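Local structure of xyloglucanase (Paenibacillus pabuli, 2JEP) at residues L74-K79 / Y120-Y125; A44-G49 / F374-N379; V115-Y120 / S169-R174. The protein hydrolyses the beta-1,4-linked glucan backbone of xyloglucan, a plant cell-wall polysaccharide, as a glycoside hydrolase of family 5. All coordinates share one frame; numbering follows the deposited sequence.

Interaction 1. Residues L74-K79 / Y120-Y125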
loop_
_atom_site.group_PDB
_atom_site.type_symbol
_atom_site.label_atom_id
_atom_site.label_comp_id
_atom_site.label_asym_id
_atom_site.label_seq_id
_atom_site.Cartn_x
_atom_site.Cartn_y
_atom_site.Cartn_z
ATOM N N LEU A 74 -7.863 15.432 9.850
ATOM C CA LEU A 74 -7.500 15.029 8.487
ATOM C C LEU A 74 -8.232 13.753 8.102
ATOM O O LEU A 74 -8.802 13.639 7.016
ATOM C CB LEU A 74 -5.981 14.859 8.344
ATOM C CG LEU A 74 -5.497 14.383 6.978
ATOM C CD1 LEU A 74 -5.937 15.313 5.823
ATOM C CD2 LEU A 74 -3.978 14.178 6.993
ATOM N N ILE A 75 -8.217 12.783 8.999
ATOM C CA ILE A 75 -8.854 11.509 8.710
ATOM C C ILE A 75 -10.371 11.674 8.571
ATOM O O ILE A 75 -10.990 11.069 7.688
ATOM C CB ILE A 75 -8.500 10.469 9.787
ATOM C CG1 ILE A 75 -6.968 10.266 9.895
ATOM C CG2 ILE A 75 -9.191 9.140 9.496
ATOM C CD1 ILE A 75 -6.230 10.042 8.541
ATOM N N LYS A 76 -10.960 12.563 9.372
ATOM C CA LYS A 76 -12.379 12.850 9.234
ATOM C C LYS A 76 -12.695 13.477 7.886
ATOM O O LYS A 76 -13.745 13.176 7.295
ATOM C CB LYS A 76 -12.871 13.718 10.389
ATOM C CG LYS A 76 -12.961 12.965 11.693
ATOM C CD LYS A 76 -13.486 13.853 12.813
ATOM C CE LYS A 76 -13.704 13.064 14.105
ATOM N NZ LYS A 76 -13.708 13.934 15.320
ATOM N N LYS A 77 -11.812 14.330 7.394
ATOM C CA LYS A 77 -12.005 14.969 6.085
ATOM C C LYS A 77 -11.943 13.946 4.955
ATOM O O LYS A 77 -12.755 13.974 4.015
ATOM C CB LYS A 77 -10.949 16.058 5.899
ATOM C CG LYS A 77 -11.149 16.978 4.725
ATOM C CD LYS A 77 -12.283 17.965 4.974
ATOM C CE LYS A 77 -12.541 18.803 3.734
ATOM N NZ LYS A 77 -13.660 19.759 3.949
ATOM N N VAL A 78 -10.990 13.021 5.054
ATOM C CA VAL A 78 -10.854 11.963 4.052
ATOM C C VAL A 78 -12.117 11.074 4.067
ATOM O O VAL A 78 -12.664 10.713 3.000
ATOM C CB VAL A 78 -9.552 11.169 4.301
ATOM C CG1 VAL A 78 -9.495 9.928 3.447
ATOM C CG2 VAL A 78 -8.339 12.053 4.044
ATOM N N LYS A 79 -12.597 10.716 5.263
ATOM C CA LYS A 79 -13.842 9.952 5.366
ATOM C C LYS A 79 -15.022 10.724 4.735
ATOM O O LYS A 79 -15.859 10.144 4.043
ATOM C CB LYS A 79 -14.132 9.634 6.841
ATOM C CG LYS A 79 -15.518 9.044 7.144
ATOM C CD LYS A 79 -15.631 8.746 8.607
ATOM C CE LYS A 79 -17.052 8.407 9.005
ATOM N NZ LYS A 79 -17.157 8.079 10.476
ATOM N N TYR A 120 -9.590 4.060 12.815
ATOM C CA TYR A 120 -10.371 2.932 13.327
ATOM C C TYR A 120 -11.599 3.399 14.110
ATOM O O TYR A 120 -12.683 2.812 13.991
ATOM C CB TYR A 120 -9.464 2.057 14.178
ATOM C CG TYR A 120 -10.071 0.805 14.763
ATOM C CD1 TYR A 120 -10.085 -0.371 14.056
ATOM C CD2 TYR A 120 -10.602 0.806 16.048
ATOM C CE1 TYR A 120 -10.610 -1.530 14.615
ATOM C CE2 TYR A 120 -11.151 -0.330 16.601
ATOM C CZ TYR A 120 -11.132 -1.502 15.895
ATOM O OH TYR A 120 -11.640 -2.681 16.422
ATOM N N ASN A 121 -11.439 4.452 14.907
ATOM C CA ASN A 121 -12.559 4.953 15.699
ATOM C C ASN A 121 -13.623 5.647 14.875
ATOM O O ASN A 121 -14.744 5.886 15.391
ATOM C CB ASN A 121 -12.072 5.880 16.801
ATOM C CG ASN A 121 -11.352 5.153 17.900
ATOM O OD1 ASN A 121 -11.466 3.934 18.027
ATOM N ND2 ASN A 121 -10.600 5.906 18.715
ATOM N N GLU A 122 -13.298 5.958 13.614
ATOM C CA GLU A 122 -14.251 6.504 12.657
ATOM C C GLU A 122 -14.898 5.434 11.785
ATOM O O GLU A 122 -15.616 5.745 10.846
ATOM C CB GLU A 122 -13.575 7.553 11.777
ATOM C CG GLU A 122 -13.226 8.826 12.488
ATOM C CD GLU A 122 -14.456 9.608 12.915
ATOM O OE1 GLU A 122 -15.410 9.646 12.118
ATOM O OE2 GLU A 122 -14.471 10.173 14.037
ATOM N N GLY A 123 -14.696 4.171 12.120
ATOM C CA GLY A 123 -15.397 3.113 11.404
ATOM C C GLY A 123 -14.717 2.702 10.107
ATOM O O GLY A 123 -15.281 1.928 9.338
ATOM N N LEU A 124 -13.508 3.212 9.862
ATOM C CA LEU A 124 -12.812 2.940 8.602
ATOM C C LEU A 124 -12.017 1.644 8.694
ATOM O O LEU A 124 -11.627 1.232 9.777
ATOM C CB LEU A 124 -11.859 4.097 8.306
ATOM C CG LEU A 124 -12.548 5.450 8.126
ATOM C CD1 LEU A 124 -11.527 6.569 8.126
ATOM C CD2 LEU A 124 -13.395 5.510 6.846
ATOM N N TYR A 125 -11.764 1.020 7.547
ATOM C CA TYR A 125 -10.753 -0.013 7.451
ATOM C C TYR A 125 -9.389 0.681 7.489
ATOM O O TYR A 125 -9.238 1.807 6.987
ATOM C CB TYR A 125 -10.903 -0.799 6.148
ATOM C CG TYR A 125 -11.949 -1.882 6.246
ATOM C CD1 TYR A 125 -13.300 -1.606 6.045
ATOM C CD2 TYR A 125 -11.594 -3.178 6.564
ATOM C CE1 TYR A 125 -14.261 -2.605 6.189
ATOM C CE2 TYR A 125 -12.538 -4.170 6.684
ATOM C CZ TYR A 125 -13.855 -3.886 6.499
ATOM O OH TYR A 125 -14.787 -4.923 6.623
#

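Interaction 2. Residues A44-G49 / F374-N379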
loop_
_atom_site.group_PDB
_atom_site.type_symbol
_atom_site.label_atom_id
_atom_site.label_comp_id
_atom_site.label_asym_id
_atom_site.label_seq_id
_atom_site.Cartn_x
_atom_site.Cartn_y
_atom_site.Cartn_z
ATOM N N ALA A 44 -13.233 2.573 -1.655
ATOM C CA ALA A 44 -12.033 3.220 -2.170
ATOM C C ALA A 44 -11.170 3.582 -0.977
ATOM O O ALA A 44 -11.655 4.078 0.049
ATOM C CB ALA A 44 -12.374 4.467 -2.974
ATOM N N GLY A 45 -9.887 3.322 -1.099
ATOM C CA GLY A 45 -8.945 3.670 -0.053
ATOM C C GLY A 45 -8.081 4.875 -0.347
ATOM O O GLY A 45 -7.995 5.341 -1.476
ATOM N N TRP A 46 -7.441 5.361 0.707
ATOM C CA TRP A 46 -6.589 6.534 0.632
ATOM C C TRP A 46 -5.371 6.302 1.512
ATOM O O TRP A 46 -5.494 5.873 2.657
ATOM C CB TRP A 46 -7.385 7.747 1.066
ATOM C CG TRP A 46 -6.701 9.080 1.043
ATOM C CD1 TRP A 46 -6.690 9.968 0.026
ATOM C CD2 TRP A 46 -5.983 9.697 2.132
ATOM N NE1 TRP A 46 -6.006 11.127 0.412
ATOM C CE2 TRP A 46 -5.578 10.975 1.706
ATOM C CE3 TRP A 46 -5.676 9.298 3.441
ATOM C CZ2 TRP A 46 -4.882 11.854 2.542
ATOM C CZ3 TRP A 46 -4.991 10.169 4.263
ATOM C CH2 TRP A 46 -4.597 11.426 3.807
ATOM N N ASN A 47 -4.179 6.583 0.980
ATOM C CA ASN A 47 -2.943 6.467 1.740
ATOM C C ASN A 47 -2.620 7.749 2.470
ATOM O O ASN A 47 -2.610 8.834 1.874
ATOM C CB ASN A 47 -1.748 6.233 0.810
ATOM C CG ASN A 47 -1.573 4.806 0.372
ATOM O OD1 ASN A 47 -0.892 4.015 1.057
ATOM N ND2 ASN A 47 -2.147 4.473 -0.788
ATOM N N LEU A 48 -2.276 7.594 3.732
ATOM C CA LEU A 48 -1.742 8.662 4.553
ATOM C C LEU A 48 -0.237 8.775 4.271
ATOM O O LEU A 48 0.619 8.440 5.094
ATOM C CB LEU A 48 -2.061 8.359 6.028
ATOM C CG LEU A 48 -1.624 9.374 7.095
ATOM C CD1 LEU A 48 -2.333 10.720 6.932
ATOM C CD2 LEU A 48 -1.896 8.795 8.500
ATOM N N GLY A 49 0.075 9.199 3.053
ATOM C CA GLY A 49 1.428 9.123 2.567
ATOM C C GLY A 49 2.324 10.229 3.103
ATOM O O GLY A 49 1.863 11.338 3.432
ATOM N N PHE A 374 -5.844 16.745 -0.761
ATOM C CA PHE A 374 -6.199 17.605 0.378
ATOM C C PHE A 374 -4.989 18.437 0.769
ATOM O O PHE A 374 -3.856 18.000 0.594
ATOM C CB PHE A 374 -6.596 16.752 1.588
ATOM C CG PHE A 374 -7.723 15.806 1.313
ATOM C CD1 PHE A 374 -9.052 16.185 1.523
ATOM C CD2 PHE A 374 -7.470 14.517 0.886
ATOM C CE1 PHE A 374 -10.085 15.307 1.272
ATOM C CE2 PHE A 374 -8.506 13.632 0.628
ATOM C CZ PHE A 374 -9.807 14.024 0.814
ATOM N N ASN A 375 -5.245 19.636 1.293
ATOM C CA ASN A 375 -4.195 20.423 1.926
ATOM C C ASN A 375 -4.259 20.105 3.417
ATOM O O ASN A 375 -5.245 20.381 4.098
ATOM C CB ASN A 375 -4.288 21.926 1.637
ATOM C CG ASN A 375 -3.162 22.707 2.306
ATOM O OD1 ASN A 375 -2.962 22.582 3.509
ATOM N ND2 ASN A 375 -2.416 23.495 1.536
ATOM N N ARG A 376 -3.201 19.438 3.875
ATOM C CA ARG A 376 -3.142 18.975 5.247
ATOM C C ARG A 376 -2.918 20.106 6.242
ATOM O O ARG A 376 -3.193 19.959 7.395
ATOM C CB ARG A 376 -2.080 17.902 5.385
ATOM C CG ARG A 376 -2.397 16.695 4.540
ATOM C CD ARG A 376 -1.469 15.509 4.724
ATOM N NE ARG A 376 -1.747 14.494 3.702
ATOM C CZ ARG A 376 -1.049 13.371 3.552
ATOM N NH1 ARG A 376 -0.137 13.018 4.433
ATOM N NH2 ARG A 376 -1.273 12.580 2.527
ATOM N N SER A 377 -2.451 21.253 5.786
ATOM C CA SER A 377 -2.368 22.417 6.673
ATOM C C SER A 377 -3.694 22.966 7.121
ATOM O O SER A 377 -3.738 23.542 8.199
ATOM C CB SER A 377 -1.643 23.540 5.968
ATOM O OG SER A 377 -0.339 23.126 5.780
ATOM N N ASN A 378 -4.771 22.842 6.318
ATOM C CA ASN A 378 -6.125 23.328 6.716
ATOM C C ASN A 378 -7.315 22.415 6.479
ATOM O O ASN A 378 -8.466 22.862 6.594
ATOM C CB ASN A 378 -6.406 24.736 6.181
ATOM C CG ASN A 378 -6.449 24.796 4.695
ATOM O OD1 ASN A 378 -6.365 25.880 4.080
ATOM N ND2 ASN A 378 -6.593 23.657 4.090
ATOM N N ASN A 379 -7.060 21.150 6.167
ATOM C CA ASN A 379 -8.097 20.191 5.884
ATOM C C ASN A 379 -9.062 20.713 4.909
ATOM O O ASN A 379 -10.273 20.595 5.089
ATOM C CB ASN A 379 -8.850 19.765 7.140
ATOM C CG ASN A 379 -7.973 19.106 8.067
ATOM O OD1 ASN A 379 -7.258 18.243 7.644
ATOM N ND2 ASN A 379 -7.896 19.579 9.342
#

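Interaction 3. Residues V115-Y120 / S169-R174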
loop_
_atom_site.group_PDB
_atom_site.type_symbol
_atom_site.label_atom_id
_atom_site.label_comp_id
_atom_site.label_asym_id
_atom_site.label_seq_id
_atom_site.Cartn_x
_atom_site.Cartn_y
_atom_site.Cartn_z
ATOM N N VAL A 115 -2.561 7.123 15.708
ATOM C CA VAL A 115 -2.935 7.433 14.345
ATOM C C VAL A 115 -3.893 6.365 13.788
ATOM O O VAL A 115 -4.892 6.697 13.115
ATOM C CB VAL A 115 -1.679 7.618 13.481
ATOM C CG1 VAL A 115 -2.029 7.830 11.992
ATOM C CG2 VAL A 115 -0.860 8.823 14.000
ATOM N N VAL A 116 -3.608 5.092 14.062
ATOM C CA VAL A 116 -4.546 4.026 13.711
ATOM C C VAL A 116 -5.923 4.348 14.282
ATOM O O VAL A 116 -6.937 4.232 13.592
ATOM C CB VAL A 116 -4.045 2.668 14.201
ATOM C CG1 VAL A 116 -5.201 1.625 14.209
ATOM C CG2 VAL A 116 -2.878 2.203 13.358
ATOM N N ASP A 117 -5.969 4.732 15.561
ATOM C CA ASP A 117 -7.249 5.009 16.183
ATOM C C ASP A 117 -8.012 6.160 15.522
ATOM O O ASP A 117 -9.244 6.156 15.490
ATOM C CB ASP A 117 -7.062 5.311 17.666
ATOM C CG ASP A 117 -6.745 4.095 18.502
ATOM O OD1 ASP A 117 -6.946 2.964 18.012
ATOM O OD2 ASP A 117 -6.370 4.324 19.691
ATOM N N TYR A 118 -7.309 7.158 14.979
ATOM C CA TYR A 118 -8.011 8.236 14.279
ATOM C C TYR A 118 -8.910 7.687 13.188
ATOM O O TYR A 118 -9.975 8.211 12.955
ATOM C CB TYR A 118 -7.053 9.236 13.625
ATOM C CG TYR A 118 -6.111 10.003 14.533
ATOM C CD1 TYR A 118 -6.307 10.082 15.887
ATOM C CD2 TYR A 118 -4.997 10.642 14.007
ATOM C CE1 TYR A 118 -5.406 10.777 16.705
ATOM C CE2 TYR A 118 -4.131 11.344 14.803
ATOM C CZ TYR A 118 -4.320 11.394 16.154
ATOM O OH TYR A 118 -3.408 12.083 16.923
ATOM N N ALA A 119 -8.441 6.656 12.492
ATOM C CA ALA A 119 -9.208 6.007 11.410
ATOM C C ALA A 119 -10.122 4.913 11.942
ATOM O O ALA A 119 -11.311 4.845 11.590
ATOM C CB ALA A 119 -8.261 5.429 10.347
ATOM N N TYR A 120 -9.590 4.060 12.815
ATOM C CA TYR A 120 -10.371 2.932 13.327
ATOM C C TYR A 120 -11.599 3.399 14.110
ATOM O O TYR A 120 -12.683 2.812 13.991
ATOM C CB TYR A 120 -9.464 2.057 14.178
ATOM C CG TYR A 120 -10.071 0.805 14.763
ATOM C CD1 TYR A 120 -10.085 -0.371 14.056
ATOM C CD2 TYR A 120 -10.602 0.806 16.048
ATOM C CE1 TYR A 120 -10.610 -1.530 14.615
ATOM C CE2 TYR A 120 -11.151 -0.330 16.601
ATOM C CZ TYR A 120 -11.132 -1.502 15.895
ATOM O OH TYR A 120 -11.640 -2.681 16.422
ATOM N N SER A 169 -3.546 -6.421 19.107
ATOM C CA SER A 169 -4.230 -7.702 19.083
ATOM C C SER A 169 -5.724 -7.650 19.300
ATOM O O SER A 169 -6.435 -8.510 18.775
ATOM C CB SER A 169 -3.610 -8.679 20.074
ATOM O OG SER A 169 -3.866 -8.266 21.395
ATOM N N ASN A 170 -6.218 -6.629 20.006
ATOM C CA ASN A 170 -7.641 -6.580 20.302
ATOM C C ASN A 170 -8.480 -5.850 19.248
ATOM O O ASN A 170 -9.705 -5.801 19.350
ATOM C CB ASN A 170 -7.865 -6.005 21.702
ATOM C CG ASN A 170 -7.239 -6.875 22.803
ATOM O OD1 ASN A 170 -7.261 -8.104 22.730
ATOM N ND2 ASN A 170 -6.660 -6.230 23.805
ATOM N N TYR A 171 -7.833 -5.312 18.219
ATOM C CA TYR A 171 -8.569 -4.641 17.155
ATOM C C TYR A 171 -9.303 -5.641 16.270
ATOM O O TYR A 171 -8.808 -6.737 16.012
ATOM C CB TYR A 171 -7.608 -3.815 16.289
ATOM C CG TYR A 171 -7.138 -2.564 16.980
ATOM C CD1 TYR A 171 -6.327 -2.614 18.118
ATOM C CD2 TYR A 171 -7.515 -1.305 16.519
ATOM C CE1 TYR A 171 -5.915 -1.467 18.767
ATOM C CE2 TYR A 171 -7.087 -0.147 17.165
ATOM C CZ TYR A 171 -6.295 -0.225 18.301
ATOM O OH TYR A 171 -5.859 0.881 18.992
ATOM N N ASN A 172 -10.501 -5.273 15.818
ATOM C CA ASN A 172 -11.317 -6.152 14.995
ATOM C C ASN A 172 -10.807 -6.226 13.555
ATOM O O ASN A 172 -9.708 -5.717 13.246
ATOM C CB ASN A 172 -12.813 -5.821 15.137
ATOM C CG ASN A 172 -13.243 -4.569 14.420
ATOM O OD1 ASN A 172 -12.543 -4.058 13.546
ATOM N ND2 ASN A 172 -14.445 -4.067 14.778
ATOM N N ASP A 173 -11.581 -6.866 12.684
ATOM C CA ASP A 173 -11.146 -7.148 11.332
ATOM C C ASP A 173 -11.076 -5.912 10.443
ATOM O O ASP A 173 -10.635 -6.027 9.289
ATOM C CB ASP A 173 -12.024 -8.188 10.647
ATOM C CG ASP A 173 -11.775 -9.609 11.124
ATOM O OD1 ASP A 173 -10.879 -9.864 11.948
ATOM O OD2 ASP A 173 -12.504 -10.493 10.613
ATOM N N ARG A 174 -11.489 -4.748 10.938
ATOM C CA ARG A 174 -11.247 -3.506 10.206
ATOM C C ARG A 174 -9.768 -3.119 10.187
ATOM O O ARG A 174 -9.377 -2.305 9.365
ATOM C CB ARG A 174 -12.125 -2.355 10.693
ATOM C CG ARG A 174 -13.553 -2.440 10.124
ATOM C CD ARG A 174 -14.394 -1.194 10.407
ATOM N NE ARG A 174 -14.649 -1.020 11.842
ATOM C CZ ARG A 174 -14.008 -0.178 12.652
ATOM N NH1 ARG A 174 -13.017 0.574 12.199
ATOM N NH2 ARG A 174 -14.341 -0.107 13.952
#

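Interaction 1. Residues L74-K79 / Y120-Y125
A Schellman motif ends helix 106-120, and the residues that close it pack through Glu-122 and Leu-124 against Ile-75, Lys-76 and Lys-79 of helix 72-80. Lys-79 makes both polar bonds of the contact. Its CG lies anti to the backbone N (chi1 170°) and the chain runs on extended, which carries the ammonium group across to the other segment. There NZ donates twice to one residue. It gives a hydrogen bond to the backbone O of Glu-122 at 2.8 Å. It also makes a salt bridge with Glu-122 OE1 at 2.9 Å, reaching that oxygen on its anti side and 27° out of the carboxylate plane. The glutamate is bent at chi2 (-67°), so that its carboxylate and its own carbonyl converge on the same nitrogen.

In this (beta/alpha)8 barrel the two helices are successive outer helices, and the type I turn from Tyr-120 to Gly-123, with Leu-124 just after it, leads into strand 125-128. Gly-123, with positive phi, is the C-prime residue of the motif. It lets Leu-124 N reach back to Ala-119 O while Gly-123 N bonds to Tyr-120 O.

Lys-76 crosses Glu-122 at about a right angle. Its CE lies 3.0 Å from Glu-122 OE2, whereas its NZ stays 4.0 Å from the same oxygen, too far for a salt bridge. Beneath the charged groups, Ile-75 CG2 meets Leu-124 CD1 at 3.7 Å. The other branch of the leucine, CD2, lies 4.1 Å from Lys-79 CG, against the aliphatic part of the lysine. Leu-124 also touches Ile-86 of strand 85-88.

Interaction 2. Residues A44-G49 / F374-N379
Phe-374 turns the edge of its ring toward the face of the Trp-46 indole. The pair is an offset edge-to-face stack, with the phenyl ring and the five-membered ring 5.4 Å apart between centroids and their planes at 81°. The nearest atoms are Phe-374 CE2 and Trp-46 NE1, at 3.5 Å. The indole N-H itself is used elsewhere, bonding to Asp-362 OD2.

Arg-376 approaches the far end of the same indole. Its CG is anti to the carbonyl carbon (chi1 -62°), and the chain stays extended to NE, which brings the guanidinium to Gly-49. Arg-376 NH1 donates to Gly-49 O at 2.8 Å. The donor lies in the carbonyl plane, although the N-H...O angle is only 146°. Leu-48 is the centre of an inverse gamma turn, and Gly-49, whose O is the acceptor, is its last residue. Trp-46 CH2 and Leu-48 CD1 lie over one face of the guanidinium, with CH2 3.7 Å from Arg-376 NH2 and CD1 4.0 Å from Arg-376 NH1.

Arg-376 is buried, and its guanidinium has further polar partners. NH2 forms a salt bridge with Asp-362 OD1, and NH1 has a second partner in Gln-51 OE1. Asp-362 therefore links the tryptophan to the arginine. A leucine in place of Arg-376 would probably leave the Asp-362 carboxylate without its charged mate and Gly-49 O without this donor.

The contact joins the first barrel strand, 45-48, to the small hairpin and turn that follow the last barrel strand, 357-362. In that hairpin strand 374-375 pairs antiparallel with strand 380-381. Helix 72-80 packs alongside, with Val-78 on Trp-46 and Leu-74 on Arg-376.

Interaction 3. Residues V115-Y120 / S169-R174
At the C-terminal end of helix 106-120 the Tyr-120 ring lies between Tyr-171 on one face and Arg-174 on the opposite face. Tyr-171 turns its edge toward the Tyr-120 ring, its CD2 over the ring centre. The ring centroids are 4.7 Å apart and the planes meet at 59°. The guanidinium of Arg-174 is modelled in two conformers. In the one described here its CZ is 4.3 Å from the Tyr-120 ring centroid, a cation-pi contact.

In the same conformer the Arg-174 guanidinium also bonds to the helix backbone. NH1 donates to Tyr-120 O at 2.9 Å, on a lone pair of the carbonyl, and NH2 adds a weak bond to the same oxygen. The Tyr-120 side chain, with CG anti to the backbone N (chi1 -178°), reaches out to the loop. Its OH accepts from Asn-172 N at 2.9 Å, and this bond is nearly straight at 175°. The groups over the two faces would probably hinder turning of the ring, while the bond to OH fixes where the hydroxyl lies. Asn-172 shapes the loop at this point: its OD1 takes Arg-174 N at 2.9 Å, forming an Asx turn.

Tyr-171 has a second hold one helical turn back. Its OH donates to Asp-117 OD1 at 2.5 Å, on the syn side, with carboxylate and ring nearly coplanar. Gln-113 NE2 is another partner of this hydroxyl. Val-116 CG1 packs 3.9 Å from Tyr-171 CE2.

Helix 106-120 precedes strand 125-128 and the loop precedes strand 175-178, the third and fourth strands of the barrel. Val-116 touches Ile-88 and Ile-128 on the strands. Asn-216 and Arg-220, between helix 193-211 and strand 222-225, hydrogen-bond to Tyr-171 O.

Overall arrangement
Interactions 1 and 3 are adjacent clasps where outer helices of the barrel lead into the next strand. Their centres are 11 Å apart and they share Tyr-120. Arg-174 ties them, its NH1 2.9 Å from Leu-124 O. Interaction 2 is also 11 Å from interaction 1 between centres, and helix 72-80 bridges them: Leu-74 CD2 is 3.6 Å from Arg-376 CD. Interactions 2 and 3 meet through Leu-48 and Val-115. In family 5 enzymes the active site lies at the C-terminal strand ends. Interactions 1 and 3 sit at strand starts, whereas Gly-49 follows the end of strand 45-48, so interaction 2 is probably nearer. Gly-49 lies about 9 Å from a bound calcium ion.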